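Local coordinates for replicase polyprotein 1a (Avian infectious bronchitis virus, PDB 3LD1) that is the viral precursor of several replicase proteins, of which this part, from nsp2, has no firmly established function, at residues F261-A265 against G286-G290. The protein carries 3 engineered substitutions. Sequence-based numbering, arbitrary orientation.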
ATOM      1  N   PHE A 261      21.675  -5.247   1.012  1.00 44.78           N
ATOM      2  CA  PHE A 261      22.000  -6.631   1.114  1.00 44.89           C
ATOM      3  C   PHE A 261      20.734  -7.423   0.883  1.00 47.39           C
ATOM      4  O   PHE A 261      19.709  -6.850   0.539  1.00 47.96           O
ATOM      5  CB  PHE A 261      22.553  -6.833   2.496  1.00 44.19           C
ATOM      6  CG  PHE A 261      24.026  -6.498   2.605  1.00 43.38           C
ATOM      7  CD1 PHE A 261      24.450  -5.378   3.282  1.00 37.59           C
ATOM      8  CD2 PHE A 261      24.995  -7.303   1.965  1.00 41.77           C
ATOM      9  CE1 PHE A 261      25.815  -5.051   3.340  1.00 40.03           C
ATOM     10  CE2 PHE A 261      26.323  -6.982   2.028  1.00 42.06           C
ATOM     11  CZ  PHE A 261      26.730  -5.831   2.709  1.00 40.30           C
ATOM     12  N   ARG A 262      20.764  -8.747   1.040  1.00 49.53           N
ATOM     13  CA  ARG A 262      19.568  -9.560   0.620  1.00 50.24           C
ATOM     14  C   ARG A 262      18.292  -8.960   1.158  1.00 49.21           C
ATOM     15  O   ARG A 262      17.352  -8.776   0.449  1.00 50.58           O
ATOM     16  CB  ARG A 262      19.661 -11.044   1.054  1.00 50.49           C
ATOM     17  CG  ARG A 262      19.854 -12.066  -0.078  1.00 52.38           C
ATOM     18  CD  ARG A 262      21.254 -12.631  -0.103  1.00 57.68           C
ATOM     19  NE  ARG A 262      21.433 -14.034   0.362  1.00 59.69           N
ATOM     20  CZ  ARG A 262      21.597 -14.428   1.635  1.00 62.51           C
ATOM     21  NH1 ARG A 262      21.530 -13.542   2.661  1.00 64.30           N
ATOM     22  NH2 ARG A 262      21.799 -15.731   1.900  1.00 61.57           N
ATOM     23  N   GLU A 263      18.328  -8.603   2.427  1.00 49.32           N
ATOM     24  CA  GLU A 263      17.153  -8.388   3.235  1.00 47.54           C
ATOM     25  C   GLU A 263      17.273  -7.220   4.122  1.00 45.17           C
ATOM     26  O   GLU A 263      16.485  -7.122   5.002  1.00 45.34           O
ATOM     27  CB  GLU A 263      16.950  -9.593   4.150  1.00 48.06           C
ATOM     28  CG  GLU A 263      16.328 -10.779   3.463  1.00 50.82           C
ATOM     29  CD  GLU A 263      16.576 -12.064   4.267  1.00 58.54           C
ATOM     30  OE1 GLU A 263      15.623 -12.916   4.340  1.00 54.04           O
ATOM     31  OE2 GLU A 263      17.732 -12.195   4.832  1.00 58.08           O
ATOM     32  N   ALA A 264      18.246  -6.333   3.916  1.00 43.93           N
ATOM     33  CA  ALA A 264      18.409  -5.158   4.776  1.00 42.88           C
ATOM     34  C   ALA A 264      19.209  -4.062   4.095  1.00 43.69           C
ATOM     35  O   ALA A 264      20.045  -4.345   3.207  1.00 44.25           O
ATOM     36  CB  ALA A 264      19.107  -5.527   6.096  1.00 41.85           C
ATOM     37  N   ALA A 265      18.970  -2.818   4.533  1.00 42.98           N
ATOM     38  CA  ALA A 265      19.737  -1.701   4.081  1.00 42.46           C
ATOM     39  C   ALA A 265      20.536  -1.162   5.220  1.00 42.96           C
ATOM     40  O   ALA A 265      19.976  -0.971   6.326  1.00 43.47           O
ATOM     41  CB  ALA A 265      18.861  -0.621   3.600  1.00 42.23           C
ATOM     42  N   GLY A 286      15.839   1.220   8.846  1.00 49.22           N
ATOM     43  CA  GLY A 286      14.531   0.810   8.488  1.00 49.16           C
ATOM     44  C   GLY A 286      14.393  -0.634   8.841  1.00 50.66           C
ATOM     45  O   GLY A 286      15.014  -1.106   9.799  1.00 52.85           O
ATOM     46  N   ASN A 287      13.561  -1.373   8.131  1.00 50.10           N
ATOM     47  CA  ASN A 287      13.313  -2.719   8.640  1.00 49.67           C
ATOM     48  C   ASN A 287      14.272  -3.744   8.058  1.00 49.35           C
ATOM     49  O   ASN A 287      14.402  -3.849   6.800  1.00 49.48           O
ATOM     50  CB  ASN A 287      11.837  -3.151   8.438  1.00 50.44           C
ATOM     51  CG  ASN A 287      10.864  -2.093   8.860  1.00 48.85           C
ATOM     52  OD1 ASN A 287      10.108  -1.557   8.042  1.00 47.17           O
ATOM     53  ND2 ASN A 287      10.910  -1.739  10.130  1.00 47.09           N
ATOM     54  N   ALA A 288      14.926  -4.496   8.947  1.00 48.50           N
ATOM     55  CA  ALA A 288      15.963  -5.484   8.553  1.00 48.37           C
ATOM     56  C   ALA A 288      15.612  -6.868   9.097  1.00 49.13           C
ATOM     57  O   ALA A 288      15.077  -6.978  10.221  1.00 49.22           O
ATOM     58  CB  ALA A 288      17.292  -5.074   9.095  1.00 46.49           C
ATOM     59  N   LYS A 289      15.911  -7.910   8.328  1.00 48.44           N
ATOM     60  CA  LYS A 289      16.006  -9.247   8.891  1.00 48.85           C
ATOM     61  C   LYS A 289      17.480  -9.548   9.140  1.00 49.31           C
ATOM     62  O   LYS A 289      18.367  -9.119   8.393  1.00 50.18           O
ATOM     63  CB  LYS A 289      15.452 -10.336   7.958  1.00 49.08           C
ATOM     64  CG  LYS A 289      14.117 -10.051   7.229  1.00 50.12           C
ATOM     65  CD  LYS A 289      12.917 -10.319   8.107  1.00 52.99           C
ATOM     66  CE  LYS A 289      11.579 -10.146   7.387  1.00 52.75           C
ATOM     67  NZ  LYS A 289      11.292 -11.418   6.563  1.00 52.79           N
ATOM     68  N   GLY A 290      17.725 -10.348  10.160  1.00 48.94           N
ATOM     69  CA  GLY A 290      19.051 -10.794  10.509  1.00 47.78           C
ATOM     70  C   GLY A 290      19.021 -11.552  11.836  1.00 46.99           C
ATOM     71  O   GLY A 290      17.960 -11.962  12.314  1.00 46.98           O
TER
HETATM   72  O   HOH W   1      19.725 -10.455   6.387  1.00 33.90           O
HETATM   73  O   HOH W   2      13.578  -6.052   5.942  1.00 43.83           O
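E263 and K289 face each other across the contact, and following E263 from CB outward shows how the two loops meet. Its CB approaches CB of K289 at 4.2 Å, a loose aliphatic touch. With CG anti to the carbonyl carbon and beside the backbone N (chi1 -79°), the extended chain carries OE2 to a bridging water. That water donates to OE2 at 3.1 Å and to O of K289 at 2.8 Å, joining side chain to backbone. OE1 remains 5.1 Å from NZ of K289, too far for an ion pair, although the opposite charges probably attract weakly. The lysine, bent at chi2 and chi4, carries its amine away from the 261-265 segment.

The direct polar link between the backbones is weak: N of K289 points at O of E263 over 3.5 Å, nearly straight at 173°. A second water donates to that carbonyl at 3.2 Å; its suspiciously short approach to O of N287 is doubtful. Beside these bonds, the methyl CB of A264 meets CB of A288 at 3.5 Å.

Segment 261-265 covers the turn between antiparallel strands 258-260 and 265-269, entering the second at A265, with N of F261 bonded to O of A264 at 2.9 Å. Segment 286-290 links strand 281-285, which pairs with 265-269, to strand 291-298 of the next sheet, whose strand 345-355 supplies L347 against F261 and A264.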